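Long-range contacts in polysaccharide deacetylase (Ammonifex degensii, PDB 4WCJ), which probably removes N-acetyl groups from poly-beta-1,6-N-acetyl-D-glucosamine as a zinc-binding family 4 carbohydrate esterase: residues V39-R44 with T96-D101; L120-A125 with Y203-Y208; V154-Y159 with R188-L193; F224-T229 with P241-V246. One frame throughout, in Å; residues are numbered along the deposited sequence.

Contact 1 of 4, residues V39-R44 with T96-D101. With ZN (zinc ion), chain B.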
loop_
_atom_site.group_PDB
_atom_site.type_symbol
_atom_site.label_atom_id
_atom_site.label_comp_id
_atom_site.label_asym_id
_atom_site.label_seq_id
_atom_site.Cartn_x
_atom_site.Cartn_y
_atom_site.Cartn_z
ATOM N N VAL A 39 6.529 5.120 4.630
ATOM C CA VAL A 39 5.724 4.012 4.149
ATOM C C VAL A 39 6.203 3.601 2.759
ATOM O O VAL A 39 6.181 4.404 1.829
ATOM C CB VAL A 39 4.226 4.384 4.120
ATOM C CG1 VAL A 39 3.388 3.198 3.696
ATOM C CG2 VAL A 39 3.777 4.861 5.498
ATOM N N LEU A 40 6.650 2.353 2.626
ATOM C CA LEU A 40 7.193 1.880 1.352
ATOM C C LEU A 40 6.095 1.290 0.478
ATOM O O LEU A 40 5.206 0.600 0.972
ATOM C CB LEU A 40 8.288 0.839 1.585
ATOM C CG LEU A 40 9.398 1.228 2.562
ATOM C CD1 LEU A 40 10.391 0.083 2.740
ATOM C CD2 LEU A 40 10.101 2.487 2.111
ATOM N N CYS A 41 6.153 1.587 -0.816
ATOM C CA CYS A 41 5.228 1.017 -1.780
ATOM C C CYS A 41 5.966 0.116 -2.768
ATOM O O CYS A 41 6.744 0.588 -3.605
ATOM C CB CYS A 41 4.471 2.110 -2.535
ATOM S SG CYS A 41 3.389 1.474 -3.840
ATOM N N TYR A 42 5.716 -1.184 -2.645
ATOM C CA TYR A 42 6.206 -2.198 -3.575
ATOM C C TYR A 42 5.065 -2.685 -4.468
ATOM O O TYR A 42 3.889 -2.441 -4.174
ATOM C CB TYR A 42 6.804 -3.395 -2.828
ATOM C CG TYR A 42 8.022 -3.124 -1.978
ATOM C CD1 TYR A 42 9.302 -3.184 -2.524
ATOM C CD2 TYR A 42 7.898 -2.843 -0.622
ATOM C CE1 TYR A 42 10.425 -2.954 -1.745
ATOM C CE2 TYR A 42 9.016 -2.605 0.165
ATOM C CZ TYR A 42 10.276 -2.668 -0.402
ATOM O OH TYR A 42 11.390 -2.438 0.373
ATOM N N HIS A 43 5.405 -3.352 -5.568
ATOM C CA HIS A 43 4.398 -3.967 -6.428
ATOM C C HIS A 43 4.667 -5.452 -6.601
ATOM O O HIS A 43 3.906 -6.302 -6.135
ATOM C CB HIS A 43 4.358 -3.282 -7.797
ATOM C CG HIS A 43 3.701 -1.939 -7.769
ATOM N ND1 HIS A 43 4.376 -0.788 -7.429
ATOM C CD2 HIS A 43 2.424 -1.568 -8.022
ATOM C CE1 HIS A 43 3.543 0.237 -7.477
ATOM N NE2 HIS A 43 2.354 -0.208 -7.837
ATOM N N ARG A 44 5.775 -5.757 -7.265
ATOM C CA ARG A 44 6.116 -7.136 -7.582
ATOM C C ARG A 44 7.461 -7.524 -7.017
ATOM O O ARG A 44 8.377 -6.709 -6.942
ATOM C CB ARG A 44 6.124 -7.355 -9.094
ATOM C CG ARG A 44 4.794 -7.050 -9.744
ATOM C CD ARG A 44 4.942 -6.786 -11.225
ATOM N NE ARG A 44 3.689 -6.297 -11.789
ATOM C CZ ARG A 44 3.615 -5.440 -12.803
ATOM N NH1 ARG A 44 2.431 -5.043 -13.258
ATOM N NH2 ARG A 44 4.726 -4.986 -13.370
ATOM N N THR A 96 4.102 -1.674 2.370
ATOM C CA THR A 96 2.866 -1.851 1.608
ATOM C C THR A 96 3.128 -2.362 0.188
ATOM O O THR A 96 4.185 -2.101 -0.411
ATOM C CB THR A 96 2.031 -0.535 1.516
ATOM O OG1 THR A 96 2.586 0.341 0.523
ATOM C CG2 THR A 96 1.956 0.164 2.866
ATOM N N PHE A 97 2.142 -3.081 -0.340
ATOM C CA PHE A 97 2.143 -3.561 -1.717
ATOM C C PHE A 97 0.872 -3.132 -2.432
ATOM O O PHE A 97 -0.212 -3.224 -1.853
ATOM C CB PHE A 97 2.241 -5.088 -1.771
ATOM C CG PHE A 97 3.614 -5.618 -1.510
ATOM C CD1 PHE A 97 4.114 -5.674 -0.226
ATOM C CD2 PHE A 97 4.403 -6.060 -2.559
ATOM C CE1 PHE A 97 5.378 -6.169 0.014
ATOM C CE2 PHE A 97 5.671 -6.553 -2.323
ATOM C CZ PHE A 97 6.160 -6.601 -1.040
ATOM N N ASP A 98 1.005 -2.690 -3.683
ATOM C CA ASP A 98 -0.146 -2.340 -4.533
ATOM C C ASP A 98 -0.407 -3.346 -5.644
ATOM O O ASP A 98 0.528 -3.757 -6.311
ATOM C CB ASP A 98 0.054 -0.972 -5.195
ATOM C CG ASP A 98 -0.174 0.182 -4.245
ATOM O OD1 ASP A 98 -0.396 -0.059 -3.035
ATOM O OD2 ASP A 98 -0.114 1.336 -4.717
ATOM N N ASP A 99 -1.688 -3.697 -5.803
ATOM C CA ASP A 99 -2.341 -4.322 -6.977
ATOM C C ASP A 99 -2.924 -5.709 -6.677
ATOM O O ASP A 99 -4.132 -5.920 -6.822
ATOM C CB ASP A 99 -1.416 -4.421 -8.198
ATOM C CG ASP A 99 -1.095 -3.060 -8.785
ATOM O OD1 ASP A 99 -1.680 -2.079 -8.307
ATOM O OD2 ASP A 99 -0.254 -2.977 -9.703
ATOM N N GLY A 100 -2.075 -6.648 -6.269
ATOM C CA GLY A 100 -2.545 -7.987 -5.971
ATOM C C GLY A 100 -1.706 -9.065 -6.635
ATOM O O GLY A 100 -2.133 -10.220 -6.730
ATOM N N ASP A 101 -0.512 -8.695 -7.095
ATOM C CA ASP A 101 0.314 -9.627 -7.859
ATOM C C ASP A 101 0.584 -10.932 -7.104
ATOM O O ASP A 101 0.810 -10.924 -5.899
ATOM C CB ASP A 101 1.640 -8.983 -8.246
ATOM C CG ASP A 101 2.358 -9.759 -9.330
ATOM O OD1 ASP A 101 1.962 -9.634 -10.511
ATOM O OD2 ASP A 101 3.315 -10.497 -9.018
HETATM ZN ZN ZN B . -1.574 0.073 -8.519
HETATM O O HOH W 1 0.981 -6.467 -6.158
HETATM O O HOH W 2 0.196 1.163 -7.523
HETATM O O HOH W 3 1.362 -7.065 -11.239
HETATM O O HOH W 4 0.142 -0.269 -9.920
#
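One face of the Phe97 ring carries Tyr42 CB, 3.7 Å from the ring centroid, a CH-pi contact; the carbonyl oxygen of His43 sits at that ring's edge. The Tyr42 and Phe97 rings are nearly parallel (26°) but slid so far apart that they barely overlap, and Thr96 O lies at the tyrosine edge. At the edge of the His43 ring are Asp99 and the zinc ion, while the Asp98 carboxylate stands almost perpendicular to the imidazole. Water 2, 2.6 Å from His43 NE2, binds the metal and donates to Asp98 OD2, also held by Arg245. Asp99 OD1 coordinates the zinc ion at 2.2 Å, alongside His157 and His162. Parallel strand pairing fixes the backbones: Tyr42 N reaches Thr96 O in a nearly straight bond (2.9 Å, 177°). Leu40 O is gripped twice, by Thr96 N and by Thr96 OG1 at 2.7 Å, from opposite faces of its plane; the hydroxyl gets there by standing between backbone N and carbonyl carbon (chi1 79°). This is the C-terminal rim of a beta/alpha barrel: strand 96-99 ends in Asp98 and zinc ligand Asp99 of a family 4 carbohydrate esterase site, and strand 39-42 runs into His43 beside them.

Contact 2 of 4, residues L120-A125 with Y203-Y208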
loop_
_atom_site.group_PDB
_atom_site.type_symbol
_atom_site.label_atom_id
_atom_site.label_comp_id
_atom_site.label_asym_id
_atom_site.label_seq_id
_atom_site.Cartn_x
_atom_site.Cartn_y
_atom_site.Cartn_z
ATOM N N LEU A 120 0.750 -3.961 4.530
ATOM C CA LEU A 120 -0.567 -3.617 4.032
ATOM C C LEU A 120 -0.616 -3.950 2.540
ATOM O O LEU A 120 0.215 -3.477 1.765
ATOM C CB LEU A 120 -0.873 -2.132 4.268
ATOM C CG LEU A 120 -2.291 -1.743 4.711
ATOM C CD1 LEU A 120 -2.399 -0.237 5.012
ATOM C CD2 LEU A 120 -3.334 -2.172 3.698
ATOM N N PHE A 121 -1.591 -4.758 2.145
ATOM C CA PHE A 121 -1.735 -5.210 0.761
ATOM C C PHE A 121 -2.960 -4.550 0.139
ATOM O O PHE A 121 -4.095 -4.951 0.446
ATOM C CB PHE A 121 -1.875 -6.735 0.735
ATOM C CG PHE A 121 -1.599 -7.375 -0.608
ATOM C CD1 PHE A 121 -1.037 -6.653 -1.659
ATOM C CD2 PHE A 121 -1.938 -8.714 -0.816
ATOM C CE1 PHE A 121 -0.790 -7.269 -2.888
ATOM C CE2 PHE A 121 -1.702 -9.321 -2.047
ATOM C CZ PHE A 121 -1.122 -8.607 -3.069
ATOM N N PHE A 122 -2.736 -3.552 -0.716
ATOM C CA PHE A 122 -3.828 -2.860 -1.388
ATOM C C PHE A 122 -4.215 -3.601 -2.663
ATOM O O PHE A 122 -3.482 -3.555 -3.640
ATOM C CB PHE A 122 -3.427 -1.424 -1.731
ATOM C CG PHE A 122 -3.140 -0.555 -0.531
ATOM C CD1 PHE A 122 -4.176 0.058 0.163
ATOM C CD2 PHE A 122 -1.834 -0.330 -0.111
ATOM C CE1 PHE A 122 -3.905 0.879 1.251
ATOM C CE2 PHE A 122 -1.563 0.486 0.981
ATOM C CZ PHE A 122 -2.600 1.090 1.658
ATOM N N VAL A 123 -5.359 -4.272 -2.665
ATOM C CA VAL A 123 -5.728 -5.062 -3.829
ATOM C C VAL A 123 -6.806 -4.424 -4.706
ATOM O O VAL A 123 -7.697 -3.721 -4.225
ATOM C CB VAL A 123 -6.183 -6.476 -3.410
ATOM C CG1 VAL A 123 -5.095 -7.143 -2.562
ATOM C CG2 VAL A 123 -7.503 -6.456 -2.618
ATOM N N ILE A 124 -6.675 -4.654 -6.004
ATOM C CA ILE A 124 -7.710 -4.339 -6.975
ATOM C C ILE A 124 -8.739 -5.450 -6.860
ATOM O O ILE A 124 -8.592 -6.518 -7.458
ATOM C CB ILE A 124 -7.172 -4.264 -8.399
ATOM C CG1 ILE A 124 -5.953 -3.342 -8.455
ATOM C CG2 ILE A 124 -8.260 -3.766 -9.332
ATOM C CD1 ILE A 124 -5.172 -3.466 -9.719
ATOM N N ALA A 125 -9.774 -5.215 -6.056
ATOM C CA ALA A 125 -10.614 -6.316 -5.589
ATOM C C ALA A 125 -11.280 -7.068 -6.728
ATOM O O ALA A 125 -11.488 -8.274 -6.626
ATOM C CB ALA A 125 -11.673 -5.798 -4.589
ATOM N N TYR A 203 -8.479 1.103 4.940
ATOM C CA TYR A 203 -7.387 1.744 4.211
ATOM C C TYR A 203 -7.539 1.714 2.697
ATOM O O TYR A 203 -7.899 0.689 2.122
ATOM C CB TYR A 203 -6.068 1.082 4.609
ATOM C CG TYR A 203 -5.920 0.985 6.106
ATOM C CD1 TYR A 203 -6.096 2.104 6.902
ATOM C CD2 TYR A 203 -5.633 -0.223 6.726
ATOM C CE1 TYR A 203 -5.983 2.036 8.278
ATOM C CE2 TYR A 203 -5.515 -0.300 8.096
ATOM C CZ TYR A 203 -5.690 0.831 8.868
ATOM O OH TYR A 203 -5.577 0.745 10.247
ATOM N N PHE A 204 -7.218 2.838 2.054
ATOM C CA PHE A 204 -7.334 2.960 0.604
ATOM C C PHE A 204 -6.063 3.546 -0.007
ATOM O O PHE A 204 -5.454 4.451 0.565
ATOM C CB PHE A 204 -8.539 3.847 0.241
ATOM C CG PHE A 204 -8.824 3.920 -1.239
ATOM C CD1 PHE A 204 -8.162 4.837 -2.053
ATOM C CD2 PHE A 204 -9.783 3.102 -1.807
ATOM C CE1 PHE A 204 -8.432 4.902 -3.399
ATOM C CE2 PHE A 204 -10.058 3.170 -3.161
ATOM C CZ PHE A 204 -9.384 4.061 -3.955
ATOM N N ALA A 205 -5.675 3.025 -1.169
ATOM C CA ALA A 205 -4.540 3.563 -1.931
ATOM C C ALA A 205 -4.983 3.937 -3.334
ATOM O O ALA A 205 -5.580 3.124 -4.046
ATOM C CB ALA A 205 -3.398 2.562 -1.990
ATOM N N TYR A 206 -4.693 5.173 -3.728
ATOM C CA TYR A 206 -5.017 5.644 -5.073
ATOM C C TYR A 206 -4.130 4.993 -6.119
ATOM O O TYR A 206 -2.904 5.058 -6.012
ATOM C CB TYR A 206 -4.848 7.158 -5.179
ATOM C CG TYR A 206 -5.931 8.007 -4.542
ATOM C CD1 TYR A 206 -7.246 7.948 -4.993
ATOM C CD2 TYR A 206 -5.629 8.895 -3.519
ATOM C CE1 TYR A 206 -8.234 8.730 -4.423
ATOM C CE2 TYR A 206 -6.616 9.688 -2.948
ATOM C CZ TYR A 206 -7.915 9.600 -3.402
ATOM O OH TYR A 206 -8.894 10.396 -2.842
ATOM N N PRO A 207 -4.740 4.383 -7.142
ATOM C CA PRO A 207 -3.934 3.985 -8.299
ATOM C C PRO A 207 -3.299 5.226 -8.918
ATOM O O PRO A 207 -3.954 6.276 -8.994
ATOM C CB PRO A 207 -4.950 3.337 -9.240
ATOM C CG PRO A 207 -6.093 2.935 -8.347
ATOM C CD PRO A 207 -6.154 4.008 -7.292
ATOM N N TYR A 208 -2.027 5.097 -9.292
ATOM C CA TYR A 208 -1.209 6.160 -9.890
ATOM C C TYR A 208 -0.875 7.250 -8.867
ATOM O O TYR A 208 -0.177 8.206 -9.181
ATOM C CB TYR A 208 -1.891 6.739 -11.143
ATOM C CG TYR A 208 -2.345 5.650 -12.089
ATOM C CD1 TYR A 208 -1.422 4.887 -12.807
ATOM C CD2 TYR A 208 -3.692 5.355 -12.232
ATOM C CE1 TYR A 208 -1.841 3.865 -13.651
ATOM C CE2 TYR A 208 -4.115 4.343 -13.079
ATOM C CZ TYR A 208 -3.193 3.605 -13.777
ATOM O OH TYR A 208 -3.652 2.611 -14.601
#
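Tyr203 opens the second segment by meeting two side chains of strand 120-123. Its ring carbon CD2 lies 3.7 Å from Leu120 CD1, the two side chains crossing at about a right angle, and its CB is 4.0 Å from Phe122 CE1. The tyrosine hydroxyl bonds to Glu79, so only carbon atoms of the residue serve this contact. Phe204 points its side chain away and contributes backbone: its carbonyl carbon is 3.7 Å from Phe122 CE1. The methyl of Ala205 sits over one face of the Phe122 ring, CB 3.5 Å from the centroid and 16° off the normal, a CH-pi contact. The opposite face carries Leu120 CD2, so the phenyl group is sandwiched between its own strand's leucine and an alanine of the next strand but one, beyond strand 152-156. Chi1 of Phe122 (-63°) carries the ring toward Ala205, and chi2 turns its face to the methyl. The strand axes approach to 7.6 Å at 61°, too far for backbone pairing, and only carbon contacts join the segments. Their chemistry is that of an apolar barrel interior, beneath the zinc site: Ala205 O accepts from ND1 of the zinc ligand His157.

Contact 3 of 4, residues V154-Y159 with R188-L193. With ZN (zinc ion), chain B.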
loop_
_atom_site.group_PDB
_atom_site.type_symbol
_atom_site.label_atom_id
_atom_site.label_comp_id
_atom_site.label_asym_id
_atom_site.label_seq_id
_atom_site.Cartn_x
_atom_site.Cartn_y
_atom_site.Cartn_z
ATOM N N VAL A 154 -5.458 -6.254 4.439
ATOM C CA VAL A 154 -5.810 -5.885 3.075
ATOM C C VAL A 154 -6.546 -4.538 3.005
ATOM O O VAL A 154 -7.502 -4.295 3.753
ATOM C CB VAL A 154 -6.686 -6.963 2.413
ATOM C CG1 VAL A 154 -7.047 -6.564 0.985
ATOM C CG2 VAL A 154 -5.958 -8.299 2.423
ATOM N N GLY A 155 -6.093 -3.681 2.080
ATOM C CA GLY A 155 -6.763 -2.421 1.807
ATOM C C GLY A 155 -7.299 -2.440 0.387
ATOM O O GLY A 155 -7.073 -3.398 -0.350
ATOM N N LEU A 156 -8.024 -1.390 0.008
ATOM C CA LEU A 156 -8.637 -1.334 -1.320
ATOM C C LEU A 156 -7.842 -0.431 -2.278
ATOM O O LEU A 156 -7.380 0.645 -1.898
ATOM C CB LEU A 156 -10.091 -0.854 -1.204
ATOM C CG LEU A 156 -10.942 -0.831 -2.484
ATOM C CD1 LEU A 156 -11.187 -2.231 -3.033
ATOM C CD2 LEU A 156 -12.268 -0.113 -2.233
ATOM N N HIS A 157 -7.704 -0.894 -3.519
ATOM C CA HIS A 157 -6.958 -0.223 -4.582
ATOM C C HIS A 157 -7.932 -0.068 -5.757
ATOM O O HIS A 157 -7.618 -0.410 -6.887
ATOM C CB HIS A 157 -5.721 -1.059 -4.958
ATOM C CG HIS A 157 -4.621 -0.307 -5.653
ATOM N ND1 HIS A 157 -4.263 0.985 -5.328
ATOM C CD2 HIS A 157 -3.766 -0.695 -6.633
ATOM C CE1 HIS A 157 -3.253 1.366 -6.088
ATOM N NE2 HIS A 157 -2.928 0.363 -6.887
ATOM N N THR A 158 -9.116 0.471 -5.448
ATOM C CA THR A 158 -10.347 0.393 -6.268
ATOM C C THR A 158 -10.826 -1.047 -6.453
ATOM O O THR A 158 -10.089 -2.003 -6.186
ATOM C CB THR A 158 -10.217 1.049 -7.693
ATOM O OG1 THR A 158 -9.515 0.174 -8.591
ATOM C CG2 THR A 158 -9.537 2.399 -7.626
ATOM N N TYR A 159 -12.080 -1.195 -6.885
ATOM C CA TYR A 159 -12.585 -2.498 -7.327
ATOM C C TYR A 159 -12.088 -2.831 -8.737
ATOM O O TYR A 159 -11.469 -3.878 -8.972
ATOM C CB TYR A 159 -14.121 -2.534 -7.305
ATOM C CG TYR A 159 -14.693 -3.869 -7.750
ATOM C CD1 TYR A 159 -14.818 -4.924 -6.856
ATOM C CD2 TYR A 159 -15.098 -4.075 -9.063
ATOM C CE1 TYR A 159 -15.328 -6.144 -7.260
ATOM C CE2 TYR A 159 -15.613 -5.298 -9.472
ATOM C CZ TYR A 159 -15.720 -6.325 -8.562
ATOM O OH TYR A 159 -16.226 -7.543 -8.956
ATOM N N ARG A 188 -18.449 -0.905 -3.980
ATOM C CA ARG A 188 -18.394 -2.288 -4.433
ATOM C C ARG A 188 -17.140 -2.951 -3.881
ATOM O O ARG A 188 -17.172 -4.094 -3.413
ATOM C CB ARG A 188 -18.429 -2.363 -5.960
ATOM C CG ARG A 188 -18.382 -3.784 -6.518
ATOM C CD ARG A 188 -18.502 -3.802 -8.037
ATOM N NE ARG A 188 -18.887 -5.119 -8.545
ATOM C CZ ARG A 188 -19.119 -5.388 -9.827
ATOM N NH1 ARG A 188 -19.001 -4.435 -10.742
ATOM N NH2 ARG A 188 -19.472 -6.612 -10.195
ATOM N N GLY A 189 -16.035 -2.218 -3.925
ATOM C CA GLY A 189 -14.765 -2.731 -3.444
ATOM C C GLY A 189 -14.853 -3.071 -1.964
ATOM O O GLY A 189 -14.420 -4.143 -1.541
ATOM N N THR A 190 -15.422 -2.171 -1.169
ATOM C CA THR A 190 -15.485 -2.433 0.271
ATOM C C THR A 190 -16.408 -3.614 0.572
ATOM O O THR A 190 -16.103 -4.451 1.434
ATOM C CB THR A 190 -15.943 -1.190 1.066
ATOM O OG1 THR A 190 -17.272 -0.814 0.681
ATOM C CG2 THR A 190 -14.999 -0.042 0.806
ATOM N N ALA A 191 -17.524 -3.689 -0.150
ATOM C CA ALA A 191 -18.489 -4.772 0.040
ATOM C C ALA A 191 -17.826 -6.108 -0.281
ATOM O O ALA A 191 -17.998 -7.096 0.439
ATOM C CB ALA A 191 -19.712 -4.570 -0.836
ATOM N N CYS A 192 -17.061 -6.119 -1.366
ATOM C CA CYS A 192 -16.408 -7.329 -1.829
ATOM C C CYS A 192 -15.369 -7.824 -0.823
ATOM O O CYS A 192 -15.305 -9.020 -0.523
ATOM C CB CYS A 192 -15.763 -7.092 -3.195
ATOM S SG CYS A 192 -14.968 -8.551 -3.868
ATOM N N LEU A 193 -14.565 -6.909 -0.288
ATOM C CA LEU A 193 -13.555 -7.281 0.706
ATOM C C LEU A 193 -14.221 -7.764 1.989
ATOM O O LEU A 193 -13.722 -8.665 2.659
ATOM C CB LEU A 193 -12.628 -6.101 1.010
ATOM C CG LEU A 193 -11.649 -5.745 -0.100
ATOM C CD1 LEU A 193 -10.817 -4.528 0.291
ATOM C CD2 LEU A 193 -10.773 -6.935 -0.407
HETATM ZN ZN ZN B . -1.574 0.073 -8.519
HETATM O O HOH W 4 0.142 -0.269 -9.920
HETATM O O HOH W 2 0.196 1.163 -7.523
#
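Tyr159 and Arg188 lie flat against each other, phenol ring and guanidinium only 8° from parallel. Arg188 CD is over the ring centre, 3.5 Å from the centroid and 12° off the normal, a CH-pi contact; further out, NE is 3.4 Å from Tyr159 CZ. The overlap follows from both first torsions: CG is anti to the backbone N in each residue (chi1 180°), and the arginine then runs extended from CG to NE along the ring. Cys192 SG meets the same ring at its edge, 4.2 Å from Tyr159 CE1. With Tyr159 reduced to an alanine, Arg188 would probably lose the surface its CD and guanidinium lie on and be freer to turn. Leu156 is turned toward the helix, and its CD1 comes within 3.6 Å of CA of Gly189, which has no side chain. One turn on, Leu193 spreads its branches, CD1 to Leu156 CB and CD2 to Val154 CG1, both at 4.0 Å. The strand axis runs nearly antiparallel to helix 188-193, 9.1 Å away, as for a helix packed outside a beta/alpha barrel. His157 turns from this layer to bind the zinc ion through NE2 at 2.1 Å. The chemistry therefore divides: apolar carbons seal the strand to the helix, while at the more exposed end an arginine lies along an aromatic face through its CD methylene, its guanidinium stacked flat and offset.

Contact 4 of 4, residues F224-T229 with P241-V246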
loop_
_atom_site.group_PDB
_atom_site.type_symbol
_atom_site.label_atom_id
_atom_site.label_comp_id
_atom_site.label_asym_id
_atom_site.label_seq_id
_atom_site.Cartn_x
_atom_site.Cartn_y
_atom_site.Cartn_z
ATOM N N PHE A 224 -13.278 5.382 5.283
ATOM C CA PHE A 224 -11.844 5.115 5.291
ATOM C C PHE A 224 -11.115 5.981 6.320
ATOM O O PHE A 224 -11.410 7.173 6.485
ATOM C CB PHE A 224 -11.263 5.303 3.884
ATOM C CG PHE A 224 -11.646 4.199 2.949
ATOM C CD1 PHE A 224 -10.911 3.022 2.917
ATOM C CD2 PHE A 224 -12.773 4.307 2.147
ATOM C CE1 PHE A 224 -11.272 1.979 2.084
ATOM C CE2 PHE A 224 -13.133 3.272 1.297
ATOM C CZ PHE A 224 -12.381 2.103 1.273
ATOM N N SER A 225 -10.179 5.354 7.032
ATOM C CA SER A 225 -9.409 6.013 8.081
ATOM C C SER A 225 -8.075 6.553 7.575
ATOM O O SER A 225 -7.525 7.498 8.143
ATOM C CB SER A 225 -9.164 5.041 9.232
ATOM O OG SER A 225 -10.390 4.525 9.716
ATOM N N LEU A 226 -7.544 5.927 6.530
ATOM C CA LEU A 226 -6.304 6.372 5.907
ATOM C C LEU A 226 -6.383 6.254 4.402
ATOM O O LEU A 226 -6.895 5.265 3.867
ATOM C CB LEU A 226 -5.102 5.575 6.409
ATOM C CG LEU A 226 -4.709 5.724 7.877
ATOM C CD1 LEU A 226 -3.619 4.717 8.215
ATOM C CD2 LEU A 226 -4.265 7.152 8.217
ATOM N N VAL A 227 -5.847 7.271 3.741
ATOM C CA VAL A 227 -5.800 7.358 2.292
ATOM C C VAL A 227 -4.337 7.512 1.893
ATOM O O VAL A 227 -3.670 8.458 2.313
ATOM C CB VAL A 227 -6.638 8.539 1.778
ATOM C CG1 VAL A 227 -6.549 8.641 0.262
ATOM C CG2 VAL A 227 -8.094 8.399 2.247
ATOM N N PHE A 228 -3.828 6.561 1.117
ATOM C CA PHE A 228 -2.402 6.514 0.800
ATOM C C PHE A 228 -2.082 7.021 -0.597
ATOM O O PHE A 228 -2.739 6.643 -1.568
ATOM C CB PHE A 228 -1.874 5.091 0.924
ATOM C CG PHE A 228 -1.865 4.561 2.326
ATOM C CD1 PHE A 228 -3.044 4.169 2.945
ATOM C CD2 PHE A 228 -0.674 4.431 3.016
ATOM C CE1 PHE A 228 -3.036 3.665 4.235
ATOM C CE2 PHE A 228 -0.654 3.924 4.305
ATOM C CZ PHE A 228 -1.841 3.541 4.913
ATOM N N THR A 229 -1.053 7.857 -0.673
ATOM C CA THR A 229 -0.602 8.462 -1.920
ATOM C C THR A 229 0.820 8.016 -2.240
ATOM O O THR A 229 1.404 7.245 -1.491
ATOM C CB THR A 229 -0.638 9.996 -1.829
ATOM O OG1 THR A 229 0.431 10.463 -0.993
ATOM C CG2 THR A 229 -1.957 10.483 -1.239
ATOM N N PRO A 241 -5.954 11.976 7.713
ATOM C CA PRO A 241 -5.956 10.629 7.132
ATOM C C PRO A 241 -5.010 10.398 5.958
ATOM O O PRO A 241 -5.067 9.322 5.382
ATOM C CB PRO A 241 -7.408 10.464 6.663
ATOM C CG PRO A 241 -7.926 11.883 6.444
ATOM C CD PRO A 241 -6.956 12.848 7.075
ATOM N N PHE A 242 -4.166 11.360 5.599
ATOM C CA PHE A 242 -3.387 11.225 4.372
ATOM C C PHE A 242 -1.953 10.759 4.600
ATOM O O PHE A 242 -1.225 11.334 5.418
ATOM C CB PHE A 242 -3.407 12.550 3.615
ATOM C CG PHE A 242 -4.780 12.975 3.247
ATOM C CD1 PHE A 242 -5.455 12.324 2.230
ATOM C CD2 PHE A 242 -5.423 13.982 3.948
ATOM C CE1 PHE A 242 -6.741 12.687 1.897
ATOM C CE2 PHE A 242 -6.711 14.355 3.618
ATOM C CZ PHE A 242 -7.372 13.700 2.588
ATOM N N VAL A 243 -1.564 9.711 3.877
ATOM C CA VAL A 243 -0.262 9.073 4.068
ATOM C C VAL A 243 0.607 9.075 2.808
ATOM O O VAL A 243 0.267 8.438 1.810
ATOM C CB VAL A 243 -0.413 7.607 4.526
ATOM C CG1 VAL A 243 0.907 7.094 5.054
ATOM C CG2 VAL A 243 -1.488 7.477 5.600
ATOM N N GLY A 244 1.752 9.743 2.873
ATOM C CA GLY A 244 2.662 9.779 1.736
ATOM C C GLY A 244 3.584 8.571 1.678
ATOM O O GLY A 244 4.249 8.232 2.664
ATOM N N ARG A 245 3.617 7.897 0.533
ATOM C CA ARG A 245 4.425 6.686 0.401
ATOM C C ARG A 245 5.571 6.880 -0.582
ATOM O O ARG A 245 5.450 7.627 -1.558
ATOM C CB ARG A 245 3.575 5.492 -0.053
ATOM C CG ARG A 245 2.406 5.137 0.852
ATOM C CD ARG A 245 1.723 3.882 0.341
ATOM N NE ARG A 245 1.154 4.112 -0.984
ATOM C CZ ARG A 245 0.737 3.150 -1.797
ATOM N NH1 ARG A 245 0.821 1.879 -1.422
ATOM N NH2 ARG A 245 0.232 3.461 -2.984
ATOM N N VAL A 246 6.676 6.195 -0.311
ATOM C CA VAL A 246 7.813 6.144 -1.212
ATOM C C VAL A 246 7.710 4.937 -2.138
ATOM O O VAL A 246 7.765 3.804 -1.683
ATOM C CB VAL A 246 9.146 6.051 -0.445
ATOM C CG1 VAL A 246 10.320 5.981 -1.432
ATOM C CG2 VAL A 246 9.299 7.225 0.513
HETATM O O HOH W 5 -1.242 5.748 -3.850
#
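Val243 lies over one face of the Phe228 ring, its CB 3.9 Å from the centroid, the two side chains side by side and pointing the same way. Leu226 widens this apolar centre, its CD2 3.8 Å from Val243 CG2. On the other face of the sheet Val227 CB meets Phe242 CD1. Between the faces runs a parallel ladder: Val227 N donates to Pro241 O at 2.7 Å, and Thr229 N reaches Val243 O in a nearly straight bond (2.9 Å, 176°). At the polar edge, the Arg245 side chain crosses that of Phe228 at about a right angle and bends at chi3 (-63°), bringing NE back to Thr229 O at 3.2 Å. That oxygen lies in the guanidinium plane, yet the donor stands 45° above the carbonyl plane. Water 5 links Arg245 NH2 with Phe228 O, and NH2 makes a salt bridge to Asp98. A leucine in place of Arg245 would probably leave that aspartate without its charged mate and the Thr229 carbonyl with just a weak backbone bond across this contact. Strand 226-229 is flanked on its other side by strand 203-205, strand 242-247 by strand 36-42, and helix 75-82 touches Leu226 and Val243.

In the fold
All four contacts reach one curled parallel sheet, the wall of a beta/alpha barrel. Contacts 1, 2 and 4 follow in series along the chain, and contact 3 falls between the two segments of contact 2. Contacts 1 and 4 join laterally adjacent strands and meet where strand 36-42 pairs with 242-247, their centres about 14 Å apart. Contact 2 joins side chains of two strands separated by strand 152-156, inside the barrel, about 8 Å from the centres of contacts 1 and 3, while contact 3 binds the wall to the outer helix 179-197. Contacts 1 and 3 each supply a zinc ligand and share waters 2 and 4, so chain parts distant in sequence converge on one metal site.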